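Local coordinates for protein diaminopimelate decarboxylase (Psychromonas ingrahamii, PDB 4XG1) that probably catalyses the pyridoxal-phosphate-dependent decarboxylation of meso-diaminopimelate to L-lysine, the last step of lysine biosynthesis by the diaminopimelate route, at residues 151-160 with 209-218; 202-210 with 244-252. One frame throughout, in Å; residues are numbered along the deposited sequence.

Contact 1 (151-160 with 209-218); sequences INPNIDAGTH and APFIEALDKL. With TME (propane), chain Q.
Lys217 reaches across from its helix to Asn154 with two hydrogen bonds. The ammonium NZ of Lys217 bridges the two carbonyls of Asn154, bonding to the backbone O of Asn154 (3.0 Å) and to Asn154 OD1 (2.8 Å), the latter from above the side-chain carbonyl plane. A bend at chi2 (-111°) carries the otherwise extended lysine chain across the Asn154 amide, whose orientation the OD1 bond may help to hold.

One turn earlier, Glu213 divides its two oxygens between separate partners. Glu213 OE2 accepts the N-H of Asp156 N at 2.9 Å in a fairly straight bond (163°) that arrives well above the carboxylate plane. OE1 lies in the plane of the His160 ring, at its edge beside CD2, and a water that donates to OE1 also hydrogen-bonds His160 NE2. Asp156 is itself tied back by Thr159, whose OG1 donates to its OD2, while Asp156 O receives the N-H groups of both Thr159 and His160.

Apolar groups fill in between these bonds. Pro210 CG sits over one face of the His160 ring in a CH-pi contact, 4.0 Å from the centroid, with Ala209 CB at the ring edge; Ile155 CD1 presses on the backbone at Ala214 N (3.5 Å), and Ile151 CG2 meets Leu218 CD2.

This is TIM-barrel packing, helix 209-227 lying against the loop after neighbouring strand 145-152. Ile155 and Pro210 also pack on helix 161-169, through Leu167 and Ile163, while Leu215 and Leu218 reach strand 234-236.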
loop_
_atom_site.group_PDB
_atom_site.type_symbol
_atom_site.label_atom_id
_atom_site.label_comp_id
_atom_site.label_asym_id
_atom_site.label_seq_id
_atom_site.Cartn_x
_atom_site.Cartn_y
_atom_site.Cartn_z
ATOM N N ILE B 151 -10.936 -18.796 -16.954
ATOM C CA ILE B 151 -12.314 -19.114 -17.006
ATOM C C ILE B 151 -12.903 -19.046 -15.625
ATOM O O ILE B 151 -12.269 -19.404 -14.638
ATOM C CB ILE B 151 -12.516 -20.560 -17.514
ATOM C CG1 ILE B 151 -12.037 -20.687 -18.943
ATOM C CG2 ILE B 151 -13.979 -21.000 -17.401
ATOM C CD1 ILE B 151 -12.690 -19.701 -19.880
ATOM N N ASN B 152 -14.108 -18.506 -15.579
ATOM C CA ASN B 152 -14.884 -18.453 -14.381
ATOM C C ASN B 152 -15.941 -19.531 -14.443
ATOM O O ASN B 152 -17.012 -19.339 -15.042
ATOM C CB ASN B 152 -15.528 -17.066 -14.216
ATOM C CG ASN B 152 -14.512 -15.942 -14.280
ATOM O OD1 ASN B 152 -13.336 -16.161 -14.080
ATOM N ND2 ASN B 152 -14.978 -14.729 -14.552
ATOM N N PRO B 153 -15.669 -20.654 -13.768
ATOM C CA PRO B 153 -16.714 -21.650 -13.683
ATOM C C PRO B 153 -17.964 -21.203 -12.952
ATOM O O PRO B 153 -17.949 -20.281 -12.138
ATOM C CB PRO B 153 -16.057 -22.799 -12.940
ATOM C CG PRO B 153 -14.736 -22.308 -12.439
ATOM C CD PRO B 153 -14.612 -20.857 -12.750
ATOM N N ASN B 154 -19.015 -21.958 -13.178
ATOM C CA ASN B 154 -20.312 -21.684 -12.667
ATOM C C ASN B 154 -20.328 -22.525 -11.426
ATOM O O ASN B 154 -20.921 -23.608 -11.383
ATOM C CB ASN B 154 -21.382 -22.166 -13.659
ATOM C CG ASN B 154 -21.108 -23.581 -14.203
ATOM O OD1 ASN B 154 -21.735 -24.524 -13.736
ATOM N ND2 ASN B 154 -20.178 -23.743 -15.182
ATOM N N ILE B 155 -19.607 -22.056 -10.417
ATOM C CA ILE B 155 -19.680 -22.651 -9.096
ATOM C C ILE B 155 -21.111 -22.438 -8.551
ATOM O O ILE B 155 -21.718 -21.374 -8.748
ATOM C CB ILE B 155 -18.631 -21.999 -8.186
ATOM C CG1 ILE B 155 -17.209 -22.308 -8.729
ATOM C CG2 ILE B 155 -18.818 -22.373 -6.707
ATOM C CD1 ILE B 155 -16.924 -23.746 -9.178
ATOM N N ASP B 156 -21.648 -23.463 -7.891
ATOM C CA ASP B 156 -22.945 -23.404 -7.233
ATOM C C ASP B 156 -22.995 -22.438 -6.028
ATOM O O ASP B 156 -22.325 -22.629 -4.984
ATOM C CB ASP B 156 -23.319 -24.817 -6.817
ATOM C CG ASP B 156 -24.629 -24.889 -6.070
ATOM O OD1 ASP B 156 -25.630 -24.285 -6.528
ATOM O OD2 ASP B 156 -24.642 -25.549 -5.016
ATOM N N ALA B 157 -23.885 -21.448 -6.139
ATOM C CA ALA B 157 -23.932 -20.327 -5.208
ATOM C C ALA B 157 -24.545 -20.746 -3.930
ATOM O O ALA B 157 -24.127 -20.347 -2.873
ATOM C CB ALA B 157 -24.724 -19.189 -5.799
ATOM N N GLY B 158 -25.530 -21.604 -4.004
ATOM C CA GLY B 158 -26.123 -22.168 -2.788
ATOM C C GLY B 158 -25.186 -23.004 -1.948
ATOM O O GLY B 158 -25.485 -23.287 -0.796
ATOM N N THR B 159 -24.063 -23.419 -2.520
ATOM C CA THR B 159 -23.049 -24.132 -1.747
ATOM C C THR B 159 -21.764 -23.316 -1.513
ATOM O O THR B 159 -21.037 -23.596 -0.553
ATOM C CB THR B 159 -22.730 -25.494 -2.398
ATOM O OG1 THR B 159 -23.911 -26.329 -2.346
ATOM C CG2 THR B 159 -21.643 -26.187 -1.660
ATOM N N HIS B 160 -21.463 -22.330 -2.358
ATOM C CA HIS B 160 -20.302 -21.480 -2.097
ATOM C C HIS B 160 -20.659 -20.064 -2.494
ATOM O O HIS B 160 -20.300 -19.586 -3.561
ATOM C CB HIS B 160 -19.118 -21.969 -2.889
ATOM C CG HIS B 160 -18.807 -23.396 -2.657
ATOM N ND1 HIS B 160 -18.356 -23.863 -1.440
ATOM C CD2 HIS B 160 -18.899 -24.477 -3.477
ATOM C CE1 HIS B 160 -18.189 -25.169 -1.518
ATOM N NE2 HIS B 160 -18.500 -25.565 -2.744
ATOM N N ALA B 209 -13.832 -28.113 -1.244
ATOM C CA ALA B 209 -14.952 -28.288 -2.145
ATOM C C ALA B 209 -14.957 -27.368 -3.352
ATOM O O ALA B 209 -15.157 -27.808 -4.486
ATOM C CB ALA B 209 -16.260 -28.186 -1.378
ATOM N N PRO B 210 -14.734 -26.072 -3.145
ATOM C CA PRO B 210 -14.843 -25.199 -4.310
ATOM C C PRO B 210 -13.821 -25.492 -5.369
ATOM O O PRO B 210 -14.041 -25.230 -6.556
ATOM C CB PRO B 210 -14.634 -23.786 -3.730
ATOM C CG PRO B 210 -14.616 -23.922 -2.272
ATOM C CD PRO B 210 -14.336 -25.352 -1.936
ATOM N N PHE B 211 -12.657 -25.947 -4.933
ATOM C CA PHE B 211 -11.574 -26.224 -5.879
ATOM C C PHE B 211 -11.986 -27.389 -6.783
ATOM O O PHE B 211 -11.919 -27.325 -8.006
ATOM C CB PHE B 211 -10.296 -26.552 -5.107
ATOM C CG PHE B 211 -9.752 -25.393 -4.323
ATOM C CD1 PHE B 211 -9.144 -24.319 -4.989
ATOM C CD2 PHE B 211 -9.848 -25.348 -2.941
ATOM C CE1 PHE B 211 -8.639 -23.223 -4.281
ATOM C CE2 PHE B 211 -9.342 -24.260 -2.231
ATOM C CZ PHE B 211 -8.753 -23.188 -2.899
ATOM N N ILE B 212 -12.532 -28.415 -6.158
ATOM C CA ILE B 212 -13.009 -29.580 -6.887
ATOM C C ILE B 212 -14.127 -29.190 -7.805
ATOM O O ILE B 212 -14.151 -29.505 -8.994
ATOM C CB ILE B 212 -13.528 -30.647 -5.922
ATOM C CG1 ILE B 212 -12.436 -31.110 -4.960
ATOM C CG2 ILE B 212 -14.019 -31.837 -6.712
ATOM C CD1 ILE B 212 -11.178 -31.641 -5.619
ATOM N N GLU B 213 -15.096 -28.501 -7.240
ATOM C CA GLU B 213 -16.192 -28.018 -8.064
ATOM C C GLU B 213 -15.691 -27.316 -9.305
ATOM O O GLU B 213 -16.191 -27.544 -10.393
ATOM C CB GLU B 213 -17.126 -27.128 -7.268
ATOM C CG GLU B 213 -18.422 -26.920 -8.042
ATOM C CD GLU B 213 -19.615 -26.461 -7.217
ATOM O OE1 GLU B 213 -19.551 -26.372 -5.953
ATOM O OE2 GLU B 213 -20.653 -26.206 -7.848
ATOM N N ALA B 214 -14.688 -26.476 -9.143
ATOM C CA ALA B 214 -14.096 -25.743 -10.256
ATOM C C ALA B 214 -13.401 -26.662 -11.260
ATOM O O ALA B 214 -13.556 -26.517 -12.484
ATOM C CB ALA B 214 -13.095 -24.724 -9.725
ATOM N N LEU B 215 -12.625 -27.597 -10.729
ATOM C CA LEU B 215 -12.000 -28.589 -11.574
ATOM C C LEU B 215 -13.004 -29.337 -12.478
ATOM O O LEU B 215 -12.909 -29.299 -13.735
ATOM C CB LEU B 215 -11.227 -29.575 -10.707
ATOM C CG LEU B 215 -10.613 -30.784 -11.393
ATOM C CD1 LEU B 215 -9.817 -30.325 -12.594
ATOM C CD2 LEU B 215 -9.754 -31.511 -10.414
ATOM N N ASP B 216 -13.990 -29.975 -11.843
ATOM C CA ASP B 216 -15.069 -30.665 -12.573
ATOM C C ASP B 216 -15.536 -29.869 -13.775
ATOM O O ASP B 216 -15.552 -30.377 -14.886
ATOM C CB ASP B 216 -16.242 -30.961 -11.635
ATOM C CG ASP B 216 -15.911 -32.051 -10.591
ATOM O OD1 ASP B 216 -14.845 -32.707 -10.727
ATOM O OD2 ASP B 216 -16.696 -32.247 -9.628
ATOM N N LYS B 217 -15.910 -28.617 -13.581
ATOM C CA LYS B 217 -16.523 -27.846 -14.672
ATOM C C LYS B 217 -15.555 -27.479 -15.721
ATOM O O LYS B 217 -15.941 -27.222 -16.863
ATOM C CB LYS B 217 -17.147 -26.580 -14.145
ATOM C CG LYS B 217 -17.894 -26.925 -12.861
ATOM C CD LYS B 217 -19.368 -26.811 -13.081
ATOM C CE LYS B 217 -20.001 -26.762 -11.724
ATOM N NZ LYS B 217 -21.453 -26.538 -11.841
ATOM N N LEU B 218 -14.293 -27.403 -15.346
ATOM C CA LEU B 218 -13.255 -27.128 -16.330
ATOM C C LEU B 218 -12.891 -28.386 -17.159
ATOM O O LEU B 218 -12.607 -28.263 -18.356
ATOM C CB LEU B 218 -11.998 -26.536 -15.661
ATOM C CG LEU B 218 -12.179 -25.183 -14.970
ATOM C CD1 LEU B 218 -10.932 -24.814 -14.179
ATOM C CD2 LEU B 218 -12.537 -24.057 -15.918
HETATM C C1 TME Q . -15.307 -29.161 2.068
HETATM C C2 TME Q . -13.892 -29.693 1.835
HETATM C C3 TME Q . -12.869 -29.324 2.938
HETATM O O HOH W 1 -19.538 -28.406 -3.778
#

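Contact 2 (202-210 with 244-252); sequences GSQLTEIAP and PYDDETPPE. With TME (propane), chain Q; LLP ((2S)-2-amino-6-[[3-hydroxy-2-methyl-5-(phosphonooxymethyl)pyridin-4-yl]methylideneamino]hexanoic acid), chain T.
Ile208 and Pro251 make the tight end of this contact: Ile208 CG1 comes within 3.4 Å of Pro251 CG, the two side chains running alongside each other in opposite senses. With CG1 anti to the carbonyl carbon (chi1 -67°), the branch lies against the proline ring. Next to it, Pro251 CD rests on Thr206 O, also at 3.4 Å, and Pro250 packs against the Thr206 backbone.

Toward Glu248 the fit relaxes. Thr206 CG2 only reaches Glu248 CB at 4.2 Å, both residues are partly buried, and Thr249 and Glu207 face solvent. No hydrogen bond crosses between the segments. The 244-252 loop is instead braced internally, Glu248 OE1 accepting the N-H groups of Tyr245 and Asp246; the bond from Asp246 N is the straighter (165°) and uses the syn lone pair.

Gln204 brings its amide to the edge of the Tyr245 ring, the planes 63° apart, while its NE2 bonds to Val243 O. Tyr245 OH and Ser203 OG both hydrogen-bond Arg277. In this TIM-barrel decarboxylase, the loop after strand 192-198 lies against the cofactor phosphate through Ser203, and that after strand 234-236 sets Tyr245 beside Arg277 and Arg313, probable substrate-binding residues.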
loop_
_atom_site.group_PDB
_atom_site.type_symbol
_atom_site.label_atom_id
_atom_site.label_comp_id
_atom_site.label_asym_id
_atom_site.label_seq_id
_atom_site.Cartn_x
_atom_site.Cartn_y
_atom_site.Cartn_z
ATOM N N GLY B 202 -10.386 -17.586 -5.933
ATOM C CA GLY B 202 -10.326 -16.646 -4.858
ATOM C C GLY B 202 -9.086 -16.879 -4.040
ATOM O O GLY B 202 -8.205 -17.622 -4.438
ATOM N N SER B 203 -9.040 -16.270 -2.854
ATOM C CA SER B 203 -7.880 -16.406 -1.973
ATOM C C SER B 203 -8.321 -16.624 -0.555
ATOM O O SER B 203 -9.458 -16.333 -0.198
ATOM C CB SER B 203 -6.987 -15.172 -2.083
ATOM O OG SER B 203 -5.711 -15.422 -1.534
ATOM N N GLN B 204 -7.411 -17.163 0.239
ATOM C CA GLN B 204 -7.725 -17.568 1.626
ATOM C C GLN B 204 -8.992 -18.436 1.686
ATOM O O GLN B 204 -9.886 -18.186 2.489
ATOM C CB GLN B 204 -7.825 -16.307 2.522
ATOM C CG GLN B 204 -7.962 -16.517 4.019
ATOM C CD GLN B 204 -6.916 -17.482 4.593
ATOM O OE1 GLN B 204 -5.879 -17.736 3.978
ATOM N NE2 GLN B 204 -7.168 -17.974 5.805
ATOM N N LEU B 205 -9.080 -19.437 0.806
ATOM C CA LEU B 205 -10.182 -20.376 0.857
ATOM C C LEU B 205 -9.828 -21.501 1.832
ATOM O O LEU B 205 -8.713 -22.004 1.813
ATOM C CB LEU B 205 -10.501 -20.934 -0.529
ATOM C CG LEU B 205 -10.815 -19.865 -1.575
ATOM C CD1 LEU B 205 -11.243 -20.484 -2.878
ATOM C CD2 LEU B 205 -11.894 -18.894 -1.083
ATOM N N THR B 206 -10.773 -21.856 2.696
ATOM C CA THR B 206 -10.527 -22.812 3.802
ATOM C C THR B 206 -11.218 -24.174 3.639
ATOM O O THR B 206 -11.271 -24.941 4.587
ATOM C CB THR B 206 -10.938 -22.193 5.152
ATOM O OG1 THR B 206 -12.298 -21.784 5.089
ATOM C CG2 THR B 206 -10.053 -20.943 5.505
ATOM N N GLU B 207 -11.733 -24.449 2.444
ATOM C CA GLU B 207 -12.448 -25.691 2.097
ATOM C C GLU B 207 -11.887 -26.246 0.782
ATOM O O GLU B 207 -11.554 -25.467 -0.124
ATOM C CB GLU B 207 -13.939 -25.391 1.878
ATOM C CG GLU B 207 -14.666 -24.840 3.104
ATOM C CD GLU B 207 -15.702 -25.830 3.595
ATOM O OE1 GLU B 207 -16.771 -25.981 2.921
ATOM O OE2 GLU B 207 -15.427 -26.467 4.639
ATOM N N ILE B 208 -11.841 -27.567 0.635
ATOM C CA ILE B 208 -11.474 -28.198 -0.645
ATOM C C ILE B 208 -12.588 -28.123 -1.687
ATOM O O ILE B 208 -12.338 -28.043 -2.883
ATOM C CB ILE B 208 -11.134 -29.705 -0.437
ATOM C CG1 ILE B 208 -9.858 -29.861 0.389
ATOM C CG2 ILE B 208 -10.965 -30.495 -1.742
ATOM C CD1 ILE B 208 -9.706 -31.206 1.093
ATOM N N ALA B 209 -13.832 -28.113 -1.244
ATOM C CA ALA B 209 -14.952 -28.288 -2.145
ATOM C C ALA B 209 -14.957 -27.368 -3.352
ATOM O O ALA B 209 -15.157 -27.808 -4.486
ATOM C CB ALA B 209 -16.260 -28.186 -1.378
ATOM N N PRO B 210 -14.734 -26.072 -3.145
ATOM C CA PRO B 210 -14.843 -25.199 -4.310
ATOM C C PRO B 210 -13.821 -25.492 -5.369
ATOM O O PRO B 210 -14.041 -25.230 -6.556
ATOM C CB PRO B 210 -14.634 -23.786 -3.730
ATOM C CG PRO B 210 -14.616 -23.922 -2.272
ATOM C CD PRO B 210 -14.336 -25.352 -1.936
ATOM N N PRO B 244 -3.868 -20.941 8.221
ATOM C CA PRO B 244 -4.279 -20.554 9.585
ATOM C C PRO B 244 -3.637 -19.263 10.055
ATOM O O PRO B 244 -2.403 -19.211 10.227
ATOM C CB PRO B 244 -3.797 -21.736 10.454
ATOM C CG PRO B 244 -2.647 -22.329 9.704
ATOM C CD PRO B 244 -3.002 -22.150 8.233
ATOM N N TYR B 245 -4.460 -18.221 10.209
ATOM C CA TYR B 245 -4.037 -16.941 10.771
ATOM C C TYR B 245 -4.385 -16.877 12.260
ATOM O O TYR B 245 -3.547 -16.510 13.083
ATOM C CB TYR B 245 -4.719 -15.759 10.024
ATOM C CG TYR B 245 -4.101 -15.441 8.675
ATOM C CD1 TYR B 245 -2.875 -14.774 8.591
ATOM C CD2 TYR B 245 -4.732 -15.815 7.483
ATOM C CE1 TYR B 245 -2.298 -14.503 7.362
ATOM C CE2 TYR B 245 -4.149 -15.541 6.247
ATOM C CZ TYR B 245 -2.934 -14.881 6.206
ATOM O OH TYR B 245 -2.364 -14.574 5.007
ATOM N N ASP B 246 -5.653 -17.169 12.559
ATOM C CA ASP B 246 -6.232 -17.169 13.906
ATOM C C ASP B 246 -6.631 -18.615 14.252
ATOM O O ASP B 246 -5.797 -19.400 14.722
ATOM C CB ASP B 246 -7.437 -16.212 13.932
ATOM C CG ASP B 246 -8.047 -16.022 15.340
ATOM O OD1 ASP B 246 -7.591 -16.664 16.315
ATOM O OD2 ASP B 246 -8.967 -15.177 15.488
ATOM N N ASP B 247 -7.873 -18.986 13.911
ATOM C CA ASP B 247 -8.511 -20.237 14.322
ATOM C C ASP B 247 -8.939 -21.115 13.129
ATOM O O ASP B 247 -9.561 -22.163 13.313
ATOM C CB ASP B 247 -9.725 -19.923 15.214
ATOM C CG ASP B 247 -10.792 -19.077 14.500
ATOM O OD1 ASP B 247 -10.510 -18.552 13.401
ATOM O OD2 ASP B 247 -11.913 -18.921 15.043
ATOM N N GLU B 248 -8.557 -20.725 11.922
ATOM C CA GLU B 248 -9.000 -21.423 10.714
ATOM C C GLU B 248 -8.297 -22.789 10.600
ATOM O O GLU B 248 -7.182 -22.959 11.089
ATOM C CB GLU B 248 -8.700 -20.583 9.450
ATOM C CG GLU B 248 -9.357 -19.217 9.403
ATOM C CD GLU B 248 -8.491 -18.057 9.950
ATOM O OE1 GLU B 248 -7.473 -18.280 10.629
ATOM O OE2 GLU B 248 -8.864 -16.887 9.713
ATOM N N THR B 249 -8.911 -23.710 9.866
ATOM C CA THR B 249 -8.321 -25.023 9.612
ATOM C C THR B 249 -8.486 -25.352 8.146
ATOM O O THR B 249 -9.298 -26.205 7.791
ATOM C CB THR B 249 -9.032 -26.118 10.431
ATOM O OG1 THR B 249 -10.443 -26.062 10.174
ATOM C CG2 THR B 249 -8.790 -25.937 11.939
ATOM N N PRO B 250 -7.753 -24.656 7.280
ATOM C CA PRO B 250 -7.831 -25.010 5.900
ATOM C C PRO B 250 -7.153 -26.345 5.647
ATOM O O PRO B 250 -6.371 -26.809 6.451
ATOM C CB PRO B 250 -7.036 -23.899 5.196
ATOM C CG PRO B 250 -6.089 -23.421 6.224
ATOM C CD PRO B 250 -6.857 -23.511 7.506
ATOM N N PRO B 251 -7.485 -26.969 4.522
ATOM C CA PRO B 251 -6.772 -28.138 4.106
ATOM C C PRO B 251 -5.311 -27.794 3.981
ATOM O O PRO B 251 -4.975 -26.770 3.387
ATOM C CB PRO B 251 -7.347 -28.432 2.707
ATOM C CG PRO B 251 -8.629 -27.688 2.629
ATOM C CD PRO B 251 -8.493 -26.532 3.536
ATOM N N GLU B 252 -4.442 -28.672 4.450
ATOM C CA GLU B 252 -3.038 -28.516 4.147
ATOM C C GLU B 252 -2.768 -28.899 2.719
ATOM O O GLU B 252 -3.543 -29.627 2.116
ATOM C CB GLU B 252 -2.188 -29.280 5.146
ATOM C CG GLU B 252 -1.993 -28.456 6.413
ATOM C CD GLU B 252 -1.709 -29.301 7.617
ATOM O OE1 GLU B 252 -1.149 -30.414 7.428
ATOM O OE2 GLU B 252 -2.052 -28.858 8.740
HETATM C C1 TME Q . -15.307 -29.161 2.068
HETATM C C2 TME Q . -13.892 -29.693 1.835
HETATM C C3 TME Q . -12.869 -29.324 2.938
HETATM N N1 LLP T . -3.011 -16.666 -9.165
HETATM C C2 LLP T . -3.702 -15.562 -9.468
HETATM C "C2'" LLP T . -4.159 -15.347 -10.889
HETATM C C3 LLP T . -3.962 -14.589 -8.390
HETATM O O3 LLP T . -4.682 -13.471 -8.638
HETATM C C4 LLP T . -3.483 -14.873 -7.033
HETATM C "C4'" LLP T . -3.727 -13.967 -5.867
HETATM C C5 LLP T . -2.733 -16.128 -6.825
HETATM C C6 LLP T . -2.526 -16.949 -7.925
HETATM C "C5'" LLP T . -2.167 -16.528 -5.490
HETATM O OP4 LLP T . -3.128 -16.672 -4.520
HETATM P P LLP T . -2.813 -17.167 -3.029
HETATM O OP1 LLP T . -1.622 -16.320 -2.606
HETATM O OP2 LLP T . -4.124 -17.045 -2.218
HETATM O OP3 LLP T . -2.603 -18.693 -3.074
HETATM N N LLP T . -3.460 -8.869 -0.853
HETATM C CA LLP T . -4.393 -9.993 -0.433
HETATM C CB LLP T . -4.134 -11.257 -1.245
HETATM C CG LLP T . -5.027 -11.477 -2.451
HETATM C CD LLP T . -4.243 -11.836 -3.693
HETATM C CE LLP T . -5.199 -12.261 -4.823
HETATM N NZ LLP T . -4.616 -12.838 -6.051
HETATM C C LLP T . -4.115 -10.337 1.010
HETATM O O LLP T . -3.196 -9.821 1.624
HETATM O OXT LLP T . -4.778 -11.154 1.626
#

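Contacts 1 and 2 share Ala209 and Pro210, near the beginning of helix 209-227, and their segments alternate along the chain. The centres lie about 16 Å apart, yet the two touch directly where Phe211 CZ packs on Leu205 CD1 at 3.7 Å. A propane molecule rests beside the shared residues, with Ala209 N 3.5 Å from its C2. The cofactor adduct separates their roles: contact 2 reaches its phosphate through Ser203, whereas the side chain of Ile151 in contact 1 is about 12 Å from the ligand. Contact 1 is therefore barrel packing, and contact 2 borders the active site.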